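Local coordinates for two-domain protein containing predicted PHP-like metal-dependent phosphoesterase (Bacteroides vulgatus ATCC 8482, PDB 3E38) that probably acts as a zinc-dependent phosphoesterase of the PHP family, perhaps hydrolysing nucleic acid ends, and carries an Ig-like domain after the catalytic part, at residues H24-F29 / T54-Y59; G32-T37 / H196-T201; K90-T95 / S109-L114; F103-L108 / R124-Q129. All blocks are in the same frame, centred on the assembly; numbering follows the deposited sequence.

Contact 1 of 4, residues H24-F29 / T54-Y59; sequences HMHSVF and TEHIEY. With ZN (zinc ion), chain I; ZN (zinc ion), chain J.
Glu-55 OE1 is gripped by two groups. Ser-27 N donates to the syn lone pair of Glu-55 OE1 at 3.0 Å in an almost straight line (170°), and Ser-30 OG, from the residue after Phe-29, bonds to the same oxygen. The glutamate chain bends at chi2 (-63°), which folds the carboxylate back onto the loop and brings OE2 to the hydroxyls of Ser-27 and Ser-73. Ser-27 OG also accepts from Phe-29 N, closing an ST turn for which a short hydroxyl is well suited. With an alanine in place of Glu-55, the buried N-H of Ser-27 would probably be left without its acceptor and the loop freer to shift.

Thr-54 works from both ends: its N donates to Met-25 O at 2.9 Å, while OG1 accepts from Met-25 N over 3.3 Å. Thr-54 OG1 also lies 3.3 Å from His-24 CD2.

His-26 and His-56 form an offset stack, centroids 4.5 Å apart and planes at 22°. His-24 and His-26 bind one zinc ion through NE2. The NE2 of His-56 holds a second zinc 2.1 Å away, and this ion stands over the centre of the His-26 ring. Glu-167 and Thr-95 engage ND1 of His-24 and His-56, respectively.

The loop after strand 17-22 thus lies against the end of strand 50-56, with strand 87-95 beside it in the sheet and helix 72-83 against Ser-27 and Phe-29.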
loop_
_atom_site.group_PDB
_atom_site.type_symbol
_atom_site.label_atom_id
_atom_site.label_comp_id
_atom_site.label_asym_id
_atom_site.label_seq_id
_atom_site.Cartn_x
_atom_site.Cartn_y
_atom_site.Cartn_z
ATOM N N HIS B 24 -26.635 6.339 -4.336
ATOM C CA HIS B 24 -27.068 6.232 -2.939
ATOM C C HIS B 24 -25.952 6.559 -1.972
ATOM O O HIS B 24 -24.973 5.846 -1.826
ATOM C CB HIS B 24 -27.547 4.798 -2.696
ATOM C CG HIS B 24 -28.244 4.578 -1.398
ATOM N ND1 HIS B 24 -29.058 3.485 -1.191
ATOM C CD2 HIS B 24 -28.322 5.325 -0.276
ATOM C CE1 HIS B 24 -29.573 3.543 0.021
ATOM N NE2 HIS B 24 -29.142 4.646 0.602
HETATM N N MSE B 25 -26.115 7.688 -1.325
HETATM C CA MSE B 25 -25.142 8.140 -0.363
HETATM C C MSE B 25 -25.730 9.221 0.515
HETATM O O MSE B 25 -26.789 9.775 0.200
HETATM C CB MSE B 25 -23.912 8.649 -1.090
HETATM C CG MSE B 25 -24.136 9.893 -1.877
HETATM SE SE MSE B 25 -22.605 10.329 -3.021
HETATM C CE MSE B 25 -22.632 8.733 -4.057
ATOM N N HIS B 26 -24.961 9.549 1.550
ATOM C CA HIS B 26 -25.367 10.474 2.610
ATOM C C HIS B 26 -24.360 11.471 3.094
ATOM O O HIS B 26 -23.175 11.259 2.998
ATOM C CB HIS B 26 -25.814 9.657 3.811
ATOM C CG HIS B 26 -26.913 8.702 3.483
ATOM N ND1 HIS B 26 -28.247 9.024 3.604
ATOM C CD2 HIS B 26 -26.867 7.442 3.003
ATOM C CE1 HIS B 26 -28.976 7.981 3.246
ATOM N NE2 HIS B 26 -28.155 7.001 2.893
ATOM N N SER B 27 -24.899 12.597 3.566
ATOM C CA SER B 27 -24.105 13.698 4.131
ATOM C C SER B 27 -24.664 14.029 5.511
ATOM O O SER B 27 -25.572 13.388 5.985
ATOM C CB SER B 27 -24.096 14.951 3.253
ATOM O OG SER B 27 -25.299 15.738 3.332
ATOM N N VAL B 28 -24.077 15.018 6.153
ATOM C CA VAL B 28 -24.501 15.429 7.477
ATOM C C VAL B 28 -25.943 16.015 7.503
ATOM O O VAL B 28 -26.466 16.375 8.568
ATOM C CB VAL B 28 -23.520 16.535 8.062
ATOM C CG1 VAL B 28 -22.174 15.927 8.446
ATOM C CG2 VAL B 28 -23.376 17.684 7.109
ATOM N N PHE B 29 -26.544 16.113 6.313
ATOM C CA PHE B 29 -27.879 16.697 6.119
ATOM C C PHE B 29 -28.918 15.606 6.351
ATOM O O PHE B 29 -30.109 15.850 6.390
ATOM C CB PHE B 29 -27.990 17.463 4.800
ATOM C CG PHE B 29 -27.375 18.860 4.861
ATOM C CD1 PHE B 29 -26.026 19.060 4.681
ATOM C CD2 PHE B 29 -28.155 19.962 5.066
ATOM C CE1 PHE B 29 -25.468 20.317 4.777
ATOM C CE2 PHE B 29 -27.613 21.232 5.179
ATOM C CZ PHE B 29 -26.252 21.405 5.005
ATOM N N THR B 54 -28.534 11.085 -1.729
ATOM C CA THR B 54 -29.873 10.659 -1.398
ATOM C C THR B 54 -30.102 10.618 0.091
ATOM O O THR B 54 -30.127 9.563 0.692
ATOM C CB THR B 54 -30.155 9.270 -1.984
ATOM O OG1 THR B 54 -29.348 8.297 -1.310
ATOM C CG2 THR B 54 -29.885 9.257 -3.477
ATOM N N GLU B 55 -30.342 11.793 0.655
ATOM C CA GLU B 55 -30.586 11.941 2.093
ATOM C C GLU B 55 -31.896 11.254 2.496
ATOM O O GLU B 55 -32.854 11.117 1.720
ATOM C CB GLU B 55 -30.640 13.407 2.550
ATOM C CG GLU B 55 -29.536 14.400 2.079
ATOM C CD GLU B 55 -28.114 14.127 2.524
ATOM O OE1 GLU B 55 -27.836 13.135 3.233
ATOM O OE2 GLU B 55 -27.245 14.956 2.145
ATOM N N HIS B 56 -31.903 10.784 3.733
ATOM C CA HIS B 56 -33.111 10.228 4.311
ATOM C C HIS B 56 -34.077 11.388 4.418
ATOM O O HIS B 56 -33.707 12.500 4.821
ATOM C CB HIS B 56 -32.901 9.681 5.736
ATOM C CG HIS B 56 -32.018 8.484 5.815
ATOM N ND1 HIS B 56 -32.450 7.220 5.467
ATOM C CD2 HIS B 56 -30.743 8.346 6.236
ATOM C CE1 HIS B 56 -31.467 6.361 5.646
ATOM N NE2 HIS B 56 -30.414 7.019 6.105
ATOM N N ILE B 57 -35.319 11.099 4.079
ATOM C CA ILE B 57 -36.390 12.045 4.206
ATOM C C ILE B 57 -36.780 12.052 5.680
ATOM O O ILE B 57 -36.797 13.106 6.325
ATOM C CB ILE B 57 -37.645 11.671 3.324
ATOM C CG1 ILE B 57 -37.318 11.857 1.826
ATOM C CG2 ILE B 57 -38.885 12.474 3.773
ATOM C CD1 ILE B 57 -37.137 13.323 1.378
ATOM N N GLU B 58 -36.998 10.853 6.217
ATOM C CA GLU B 58 -37.561 10.699 7.572
ATOM C C GLU B 58 -36.535 10.703 8.697
ATOM O O GLU B 58 -36.866 10.950 9.838
ATOM C CB GLU B 58 -38.399 9.410 7.682
ATOM C CG GLU B 58 -39.556 9.308 6.706
ATOM C CD GLU B 58 -39.131 8.847 5.339
ATOM O OE1 GLU B 58 -37.912 8.809 5.095
ATOM O OE2 GLU B 58 -40.003 8.502 4.522
ATOM N N TYR B 59 -35.280 10.452 8.364
ATOM C CA TYR B 59 -34.251 10.351 9.379
ATOM C C TYR B 59 -33.128 11.353 9.208
ATOM O O TYR B 59 -32.251 11.201 8.369
ATOM C CB TYR B 59 -33.709 8.933 9.365
ATOM C CG TYR B 59 -32.710 8.625 10.453
ATOM C CD1 TYR B 59 -33.066 8.769 11.786
ATOM C CD2 TYR B 59 -31.432 8.143 10.153
ATOM C CE1 TYR B 59 -32.181 8.457 12.794
ATOM C CE2 TYR B 59 -30.530 7.813 11.154
ATOM C CZ TYR B 59 -30.920 7.985 12.478
ATOM O OH TYR B 59 -30.077 7.705 13.527
HETATM ZN ZN ZN I . -29.108 4.998 2.762
HETATM ZN ZN ZN J . -28.471 6.335 6.692
HETATM O O HOH W 1 -30.109 3.139 2.887
#

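Contact 2 of 4, residues G32-T37 / H196-T201; sequences GLVWPT and HQPIQT. With ZN (zinc ion), chain J.
Leu-33 N donates to His-196 O at 2.7 Å, the one hydrogen bond that joins the two segments. It is bent (139°), and the donor is tilted 25° from the carbonyl plane. Here the backbones press closest: the CA atoms of Gly-32 and His-196 are 4.0 Å apart, and the glycine adds no bulk there.

Next to this bond Leu-33 and Gln-197 run side by side in the same direction. Gln-197 bends at chi2 (-76°), which swings its amide back under the leucine, and CD1 of Leu-33 rests above it, 3.2 Å from OE1 and 3.4 Å from NE2. This end is partly exposed, but Leu-33 also packs on Trp-35 of the second subunit.

The contact thins out toward the helices. Val-34 CG1 meets the ring carbon CG of Pro-198 at 3.8 Å, a purely apolar touch between two compact, stiff side chains; Pro-198 also packs on Pro-198 of the second subunit. Past this pair the chains diverge toward their helices.

The His-196 ring reaches a zinc ion, which NE2 binds at 2.1 Å, and Asp-31 and His-56 bind the same metal. Loops that converge from distant parts of the chain to supply histidine and aspartate ligands are characteristic of the metal site of PHP domains.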
loop_
_atom_site.group_PDB
_atom_site.type_symbol
_atom_site.label_atom_id
_atom_site.label_comp_id
_atom_site.label_asym_id
_atom_site.label_seq_id
_atom_site.Cartn_x
_atom_site.Cartn_y
_atom_site.Cartn_z
ATOM N N GLY B 32 -25.337 10.928 7.304
ATOM C CA GLY B 32 -23.972 10.910 6.789
ATOM C C GLY B 32 -23.034 11.704 7.690
ATOM O O GLY B 32 -23.470 12.482 8.528
ATOM N N LEU B 33 -21.736 11.586 7.452
ATOM C CA LEU B 33 -20.744 12.197 8.361
ATOM C C LEU B 33 -19.819 13.198 7.750
ATOM O O LEU B 33 -18.891 13.668 8.401
ATOM C CB LEU B 33 -19.917 11.097 9.062
ATOM C CG LEU B 33 -20.626 10.269 10.131
ATOM C CD1 LEU B 33 -19.824 9.038 10.391
ATOM C CD2 LEU B 33 -20.878 11.092 11.466
ATOM N N VAL B 34 -20.104 13.552 6.505
ATOM C CA VAL B 34 -19.325 14.553 5.758
ATOM C C VAL B 34 -20.184 15.682 5.200
ATOM O O VAL B 34 -21.398 15.536 4.955
ATOM C CB VAL B 34 -18.551 13.893 4.587
ATOM C CG1 VAL B 34 -17.531 12.884 5.142
ATOM C CG2 VAL B 34 -19.506 13.218 3.519
ATOM N N TRP B 35 -19.535 16.814 5.006
ATOM C CA TRP B 35 -20.161 17.951 4.331
ATOM C C TRP B 35 -20.485 17.558 2.865
ATOM O O TRP B 35 -19.721 16.828 2.247
ATOM C CB TRP B 35 -19.248 19.158 4.387
ATOM C CG TRP B 35 -19.916 20.354 3.934
ATOM C CD1 TRP B 35 -19.714 20.982 2.780
ATOM C CD2 TRP B 35 -20.902 21.117 4.651
ATOM N NE1 TRP B 35 -20.518 22.089 2.696
ATOM C CE2 TRP B 35 -21.260 22.196 3.832
ATOM C CE3 TRP B 35 -21.540 20.971 5.893
ATOM C CZ2 TRP B 35 -22.205 23.167 4.219
ATOM C CZ3 TRP B 35 -22.512 21.929 6.263
ATOM C CH2 TRP B 35 -22.817 23.005 5.429
ATOM N N PRO B 36 -21.603 18.053 2.294
ATOM C CA PRO B 36 -21.982 17.447 0.992
ATOM C C PRO B 36 -20.972 17.552 -0.104
ATOM O O PRO B 36 -20.921 16.654 -0.914
ATOM C CB PRO B 36 -23.263 18.194 0.626
ATOM C CG PRO B 36 -23.866 18.490 1.979
ATOM C CD PRO B 36 -22.666 18.968 2.778
ATOM N N THR B 37 -20.110 18.574 -0.075
ATOM C CA THR B 37 -19.170 18.774 -1.180
ATOM C C THR B 37 -18.104 17.661 -1.196
ATOM O O THR B 37 -17.533 17.291 -2.217
ATOM C CB THR B 37 -18.595 20.153 -1.161
ATOM O OG1 THR B 37 -18.019 20.404 0.112
ATOM C CG2 THR B 37 -19.748 21.150 -1.411
ATOM N N HIS B 196 -21.876 6.633 4.380
ATOM C CA HIS B 196 -22.127 7.594 5.497
ATOM C C HIS B 196 -20.823 8.188 5.980
ATOM O O HIS B 196 -20.697 9.386 6.204
ATOM C CB HIS B 196 -22.859 6.964 6.682
ATOM C CG HIS B 196 -24.258 6.501 6.374
ATOM N ND1 HIS B 196 -24.525 5.501 5.460
ATOM C CD2 HIS B 196 -25.461 6.874 6.881
ATOM C CE1 HIS B 196 -25.834 5.287 5.403
ATOM N NE2 HIS B 196 -26.424 6.092 6.271
ATOM N N GLN B 197 -19.823 7.326 6.103
ATOM C CA GLN B 197 -18.506 7.725 6.577
ATOM C C GLN B 197 -17.733 8.391 5.461
ATOM O O GLN B 197 -18.202 8.434 4.348
ATOM C CB GLN B 197 -17.713 6.486 6.996
ATOM C CG GLN B 197 -18.249 5.724 8.162
ATOM C CD GLN B 197 -17.969 6.396 9.495
ATOM O OE1 GLN B 197 -17.221 7.377 9.581
ATOM N NE2 GLN B 197 -18.579 5.871 10.546
ATOM N N PRO B 198 -16.569 8.966 5.762
ATOM C CA PRO B 198 -15.711 9.311 4.617
ATOM C C PRO B 198 -15.455 8.019 3.795
ATOM O O PRO B 198 -15.494 6.904 4.341
ATOM C CB PRO B 198 -14.431 9.877 5.284
ATOM C CG PRO B 198 -14.957 10.456 6.614
ATOM C CD PRO B 198 -16.028 9.447 7.041
ATOM N N ILE B 199 -15.314 8.154 2.477
ATOM C CA ILE B 199 -15.203 6.981 1.609
ATOM C C ILE B 199 -13.994 6.112 2.016
ATOM O O ILE B 199 -14.071 4.892 2.065
ATOM C CB ILE B 199 -15.172 7.376 0.083
ATOM C CG1 ILE B 199 -15.503 6.186 -0.815
ATOM C CG2 ILE B 199 -13.826 8.035 -0.310
ATOM C CD1 ILE B 199 -17.009 5.665 -0.728
ATOM N N GLN B 200 -12.896 6.760 2.381
ATOM C CA GLN B 200 -11.664 6.044 2.678
ATOM C C GLN B 200 -11.796 5.207 3.943
ATOM O O GLN B 200 -11.046 4.297 4.166
ATOM C CB GLN B 200 -10.471 6.996 2.843
ATOM C CG GLN B 200 -10.206 7.998 1.678
ATOM C CD GLN B 200 -10.750 9.380 1.932
ATOM O OE1 GLN B 200 -11.808 9.520 2.519
ATOM N NE2 GLN B 200 -9.996 10.436 1.514
ATOM N N THR B 201 -12.755 5.554 4.779
ATOM C CA THR B 201 -12.966 4.902 6.066
ATOM C C THR B 201 -13.577 3.511 5.885
ATOM O O THR B 201 -13.330 2.597 6.701
ATOM C CB THR B 201 -13.868 5.741 6.996
ATOM O OG1 THR B 201 -13.137 6.889 7.475
ATOM C CG2 THR B 201 -14.323 4.930 8.169
HETATM ZN ZN ZN J . -28.471 6.335 6.692
#

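Contact 3 of 4, residues K90-T95 / S109-L114; sequences KGSEIT and SDSNPL. With ZN (zinc ion), chain I; ZN (zinc ion), chain H.
The strand that supplies a zinc-bridging glutamate to the metal site turns its other side to loop 109-114, where Ser-92 OG and Ser-111 OG lie 2.8 Å apart in a hydrogen bond whose proton is not settled. Serine side chains are small enough for their hydroxyls to meet in this buried spot. Ser-111 OG also bonds to a water at 2.9 Å, and Lys-90 NZ donates to that water at 3.0 Å, so the water ties the lysine to the loop. The extended start of the lysine, with CG opposite the backbone N (chi1 173°), lays CD 3.6 Å from Ser-109 O, and the turn at chi3 (-91°) then swings CE and the ammonium toward Asn-71 OD1, a direct partner. A methionine in place of Lys-90 would probably leave the water and Asn-71 OD1 without their charged donor.

Strand 87-95 lies between the parallel strand 50-56 and the antiparallel strand 102-106 in the sheet of the PHP domain. Successive side chains alternate across it: Ser-92 faces the loop, whereas Glu-93 extends the opposite way and bridges two zinc ions, OE1 bonding one at 2.2 Å and OE2 the other at 2.2 Å. A carboxylate, with its two oxygens, is apt for such a bridge.

On the loop side, Asp-110, which also engages Asn-71, accepts through OD1 from Asn-112 N in an Asx turn that leads into the 3-10 segment 112-114. From this segment Leu-114 points toward the strand, and its CD2 packs 4.1 Å from Ser-92 CB and 4.2 Å from Ile-94 CG1.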
loop_
_atom_site.group_PDB
_atom_site.type_symbol
_atom_site.label_atom_id
_atom_site.label_comp_id
_atom_site.label_asym_id
_atom_site.label_seq_id
_atom_site.Cartn_x
_atom_site.Cartn_y
_atom_site.Cartn_z
ATOM N N LYS B 90 -30.504 14.546 -8.492
ATOM C CA LYS B 90 -31.255 14.859 -7.290
ATOM C C LYS B 90 -32.021 13.604 -6.844
ATOM O O LYS B 90 -32.671 12.908 -7.627
ATOM C CB LYS B 90 -32.215 16.014 -7.541
ATOM C CG LYS B 90 -33.146 16.275 -6.344
ATOM C CD LYS B 90 -34.128 17.430 -6.601
ATOM C CE LYS B 90 -33.569 18.781 -6.151
ATOM N NZ LYS B 90 -33.567 18.883 -4.677
ATOM N N GLY B 91 -31.913 13.305 -5.561
ATOM C CA GLY B 91 -32.611 12.145 -5.034
ATOM C C GLY B 91 -32.690 12.197 -3.545
ATOM O O GLY B 91 -32.076 13.077 -2.875
ATOM N N SER B 92 -33.435 11.203 -3.077
ATOM C CA SER B 92 -33.741 11.007 -1.676
ATOM C C SER B 92 -34.093 9.583 -1.352
ATOM O O SER B 92 -34.556 8.787 -2.206
ATOM C CB SER B 92 -34.952 11.864 -1.246
ATOM O OG SER B 92 -34.723 13.269 -1.390
ATOM N N GLU B 93 -33.954 9.329 -0.059
ATOM C CA GLU B 93 -34.230 8.036 0.543
ATOM C C GLU B 93 -35.450 8.022 1.456
ATOM O O GLU B 93 -35.457 8.583 2.559
ATOM C CB GLU B 93 -33.003 7.502 1.319
ATOM C CG GLU B 93 -33.227 6.033 1.676
ATOM C CD GLU B 93 -32.089 5.405 2.400
ATOM O OE1 GLU B 93 -31.077 6.023 2.859
ATOM O OE2 GLU B 93 -32.202 4.224 2.474
ATOM N N ILE B 94 -36.466 7.329 0.959
ATOM C CA ILE B 94 -37.761 7.141 1.656
ATOM C C ILE B 94 -37.455 5.964 2.552
ATOM O O ILE B 94 -37.241 4.846 2.106
ATOM C CB ILE B 94 -38.945 6.858 0.700
ATOM C CG1 ILE B 94 -39.040 7.935 -0.373
ATOM C CG2 ILE B 94 -40.252 6.711 1.464
ATOM C CD1 ILE B 94 -39.900 7.518 -1.619
ATOM N N THR B 95 -37.361 6.305 3.823
ATOM C CA THR B 95 -36.911 5.456 4.882
ATOM C C THR B 95 -38.082 5.087 5.743
ATOM O O THR B 95 -38.606 5.901 6.497
ATOM C CB THR B 95 -35.863 6.233 5.770
ATOM O OG1 THR B 95 -34.918 6.961 4.950
ATOM C CG2 THR B 95 -35.134 5.293 6.693
ATOM N N SER B 109 -37.313 16.295 -8.862
ATOM C CA SER B 109 -37.248 17.735 -9.136
ATOM C C SER B 109 -37.319 18.499 -7.815
ATOM O O SER B 109 -36.758 19.586 -7.657
ATOM C CB SER B 109 -38.358 18.170 -10.090
ATOM O OG SER B 109 -39.630 17.920 -9.538
ATOM N N ASP B 110 -37.953 17.867 -6.841
ATOM C CA ASP B 110 -38.110 18.458 -5.508
ATOM C C ASP B 110 -38.275 17.363 -4.442
ATOM O O ASP B 110 -39.180 16.500 -4.514
ATOM C CB ASP B 110 -39.315 19.451 -5.572
ATOM C CG ASP B 110 -39.534 20.213 -4.288
ATOM O OD1 ASP B 110 -38.799 20.008 -3.294
ATOM O OD2 ASP B 110 -40.464 21.018 -4.256
ATOM N N SER B 111 -37.378 17.392 -3.467
ATOM C CA SER B 111 -37.326 16.372 -2.400
ATOM C C SER B 111 -38.389 16.536 -1.323
ATOM O O SER B 111 -38.963 15.559 -0.811
ATOM C CB SER B 111 -35.930 16.317 -1.759
ATOM O OG SER B 111 -34.963 15.768 -2.685
ATOM N N ASN B 112 -38.706 17.794 -1.082
ATOM C CA ASN B 112 -39.626 18.195 -0.001
ATOM C C ASN B 112 -40.975 17.485 0.038
ATOM O O ASN B 112 -41.454 17.108 1.103
ATOM C CB ASN B 112 -39.858 19.689 -0.056
ATOM C CG ASN B 112 -38.704 20.452 0.515
ATOM O OD1 ASN B 112 -37.986 19.927 1.360
ATOM N ND2 ASN B 112 -38.528 21.692 0.083
ATOM N N PRO B 113 -41.606 17.342 -1.118
ATOM C CA PRO B 113 -42.916 16.717 -1.120
ATOM C C PRO B 113 -42.901 15.262 -0.694
ATOM O O PRO B 113 -43.965 14.697 -0.445
ATOM C CB PRO B 113 -43.348 16.821 -2.604
ATOM C CG PRO B 113 -42.616 17.960 -3.127
ATOM C CD PRO B 113 -41.336 18.064 -2.372
ATOM N N LEU B 114 -41.705 14.662 -0.638
ATOM C CA LEU B 114 -41.598 13.228 -0.247
ATOM C C LEU B 114 -41.834 13.015 1.274
ATOM O O LEU B 114 -42.062 11.908 1.768
ATOM C CB LEU B 114 -40.285 12.580 -0.703
ATOM C CG LEU B 114 -40.238 12.179 -2.172
ATOM C CD1 LEU B 114 -40.610 13.363 -3.108
ATOM C CD2 LEU B 114 -38.845 11.567 -2.499
HETATM ZN ZN ZN I . -29.108 4.998 2.762
HETATM ZN ZN ZN H . -31.540 2.674 3.895
HETATM O O HOH W 2 -32.324 16.908 -2.793
HETATM O O HOH W 1 -30.109 3.139 2.887
#

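Contact 4 of 4, residues F103-L108 / R124-Q129; sequences FNAIFL and REAKKQ
Ala-105 and Ala-126 turn their methyl groups toward each other, CB to CB at 3.7 Å. Alanine suits both places: the strand and the helix come within 6.3 Å here, measured between the CA atoms of Ala-105 and Ala-126, and the small methyl groups are in keeping with this close approach. Leu-108 extends the apolar patch along the helix: its CD2 touches Ala-126 CB at 4.1 Å.

The same leucine crosses Gln-129 obliquely. Gln-129 is stretched beyond CG (chi2 -175°), which carries its amide along the flank of Leu-108 and sets OE1 3.5 Å from Leu-108 CA and 3.6 Å from CD2. These are van der Waals contacts. The polar work of the amide is done just past the strand, where OE1 bonds to Ser-109 N and NE2 to Asp-110 O. A glutamine, offering an acceptor and a donor together, can serve both backbone groups at once. Its own N bonds to Ala-126 O as the helix finishes.

Phe-107 turns the chain with a left-handed backbone conformation and sends its ring to helix 223-231. Strand 102-106 therefore has helix 119-128 against Ala-105, helix 223-231 against Ile-106, and strands 87-95 and 132-135 as its antiparallel neighbours.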
loop_
_atom_site.group_PDB
_atom_site.type_symbol
_atom_site.label_atom_id
_atom_site.label_comp_id
_atom_site.label_asym_id
_atom_site.label_seq_id
_atom_site.Cartn_x
_atom_site.Cartn_y
_atom_site.Cartn_z
ATOM N N PHE B 103 -36.558 2.766 0.149
ATOM C CA PHE B 103 -36.423 2.977 -1.307
ATOM C C PHE B 103 -35.769 4.318 -1.605
ATOM O O PHE B 103 -35.958 5.269 -0.905
ATOM C CB PHE B 103 -37.761 3.035 -2.020
ATOM C CG PHE B 103 -38.471 1.687 -2.196
ATOM C CD1 PHE B 103 -38.817 0.917 -1.118
ATOM C CD2 PHE B 103 -38.818 1.239 -3.474
ATOM C CE1 PHE B 103 -39.446 -0.307 -1.291
ATOM C CE2 PHE B 103 -39.428 0.026 -3.660
ATOM C CZ PHE B 103 -39.750 -0.753 -2.563
ATOM N N ASN B 104 -35.047 4.364 -2.710
ATOM C CA ASN B 104 -34.535 5.614 -3.254
ATOM C C ASN B 104 -35.341 6.040 -4.456
ATOM O O ASN B 104 -35.708 5.241 -5.295
ATOM C CB ASN B 104 -33.075 5.543 -3.620
ATOM C CG ASN B 104 -32.174 5.821 -2.450
ATOM O OD1 ASN B 104 -32.593 5.763 -1.302
ATOM N ND2 ASN B 104 -30.926 6.152 -2.739
ATOM N N ALA B 105 -35.651 7.329 -4.449
ATOM C CA ALA B 105 -36.337 8.044 -5.514
ATOM C C ALA B 105 -35.281 8.962 -6.102
ATOM O O ALA B 105 -34.790 9.849 -5.414
ATOM C CB ALA B 105 -37.519 8.843 -4.970
ATOM N N ILE B 106 -34.874 8.691 -7.339
ATOM C CA ILE B 106 -33.903 9.557 -8.004
ATOM C C ILE B 106 -34.536 10.175 -9.255
ATOM O O ILE B 106 -35.618 9.797 -9.745
ATOM C CB ILE B 106 -32.518 8.864 -8.261
ATOM C CG1 ILE B 106 -32.620 7.761 -9.315
ATOM C CG2 ILE B 106 -31.948 8.296 -6.912
ATOM C CD1 ILE B 106 -31.306 7.177 -9.727
ATOM N N PHE B 107 -33.859 11.217 -9.695
ATOM C CA PHE B 107 -34.337 12.054 -10.804
ATOM C C PHE B 107 -35.535 12.874 -10.338
ATOM O O PHE B 107 -36.438 13.214 -11.066
ATOM C CB PHE B 107 -34.587 11.255 -12.089
ATOM C CG PHE B 107 -33.303 10.856 -12.781
ATOM C CD1 PHE B 107 -32.574 11.799 -13.465
ATOM C CD2 PHE B 107 -32.775 9.590 -12.649
ATOM C CE1 PHE B 107 -31.410 11.469 -14.057
ATOM C CE2 PHE B 107 -31.596 9.233 -13.265
ATOM C CZ PHE B 107 -30.905 10.177 -13.962
ATOM N N LEU B 108 -35.512 13.174 -9.067
ATOM C CA LEU B 108 -36.499 14.090 -8.497
ATOM C C LEU B 108 -36.253 15.495 -8.956
ATOM O O LEU B 108 -35.128 15.862 -9.343
ATOM C CB LEU B 108 -36.422 14.103 -6.946
ATOM C CG LEU B 108 -36.848 12.773 -6.305
ATOM C CD1 LEU B 108 -36.718 12.802 -4.792
ATOM C CD2 LEU B 108 -38.269 12.349 -6.731
ATOM N N ARG B 124 -46.194 8.365 -3.851
ATOM C CA ARG B 124 -47.086 9.022 -4.858
ATOM C C ARG B 124 -46.514 10.350 -5.333
ATOM O O ARG B 124 -46.665 10.695 -6.477
ATOM C CB ARG B 124 -48.531 9.197 -4.369
ATOM N N GLU B 125 -45.813 11.063 -4.467
ATOM C CA GLU B 125 -45.162 12.328 -4.834
ATOM C C GLU B 125 -43.942 12.103 -5.733
ATOM O O GLU B 125 -43.698 12.850 -6.687
ATOM C CB GLU B 125 -44.692 13.068 -3.578
ATOM C CG GLU B 125 -45.841 13.503 -2.670
ATOM C CD GLU B 125 -46.698 14.578 -3.322
ATOM O OE1 GLU B 125 -46.170 15.264 -4.232
ATOM O OE2 GLU B 125 -47.872 14.741 -2.909
ATOM N N ALA B 126 -43.148 11.086 -5.381
ATOM C CA ALA B 126 -41.965 10.758 -6.138
ATOM C C ALA B 126 -42.424 10.317 -7.519
ATOM O O ALA B 126 -41.884 10.742 -8.543
ATOM C CB ALA B 126 -41.125 9.669 -5.435
ATOM N N LYS B 127 -43.469 9.510 -7.547
ATOM C CA LYS B 127 -44.019 9.009 -8.802
ATOM C C LYS B 127 -44.491 10.143 -9.686
ATOM O O LYS B 127 -44.305 10.186 -10.905
ATOM C CB LYS B 127 -45.252 8.150 -8.507
ATOM C CG LYS B 127 -45.909 7.578 -9.753
ATOM C CD LYS B 127 -44.872 6.973 -10.603
ATOM C CE LYS B 127 -45.400 6.054 -11.626
ATOM N NZ LYS B 127 -44.188 5.402 -12.236
ATOM N N LYS B 128 -45.137 11.066 -9.009
ATOM C CA LYS B 128 -45.722 12.234 -9.647
ATOM C C LYS B 128 -44.640 13.011 -10.338
ATOM O O LYS B 128 -44.866 13.647 -11.351
ATOM C CB LYS B 128 -46.422 13.093 -8.591
ATOM C CG LYS B 128 -47.121 14.303 -9.089
ATOM C CD LYS B 128 -47.854 15.018 -7.938
ATOM C CE LYS B 128 -48.328 16.431 -8.368
ATOM N NZ LYS B 128 -48.800 17.272 -7.240
ATOM N N GLN B 129 -43.441 12.941 -9.794
ATOM C CA GLN B 129 -42.309 13.656 -10.382
ATOM C C GLN B 129 -41.665 12.778 -11.438
ATOM O O GLN B 129 -40.683 13.139 -12.047
ATOM C CB GLN B 129 -41.278 14.042 -9.322
ATOM C CG GLN B 129 -41.834 14.958 -8.272
ATOM C CD GLN B 129 -40.803 15.430 -7.307
ATOM O OE1 GLN B 129 -39.619 15.507 -7.640
ATOM N NE2 GLN B 129 -41.241 15.768 -6.088
HETATM O O HOH W 3 -37.896 12.282 -12.769
#

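Contacts 1, 3 and 4 all reach the mixed sheet of the PHP domain, through strands 50-56, 87-95 and 102-106, which lie next to one another in that order. Centres are 9 Å apart for contacts 1 and 3 and 6 Å for contacts 3 and 4, whose segments alternate along the chain. Contact 2 joins segments whose nearest ends are 159 positions apart, so contacts 3 and 4 fall inside the loop it closes; its segments alternate with those of contact 1, 11 Å away. Contacts 1 and 2 share one zinc and the second subunit, contacts 1 and 3 another zinc. The metal site is thus assembled from distant loops and strands, with contact 4 packing a helix behind it.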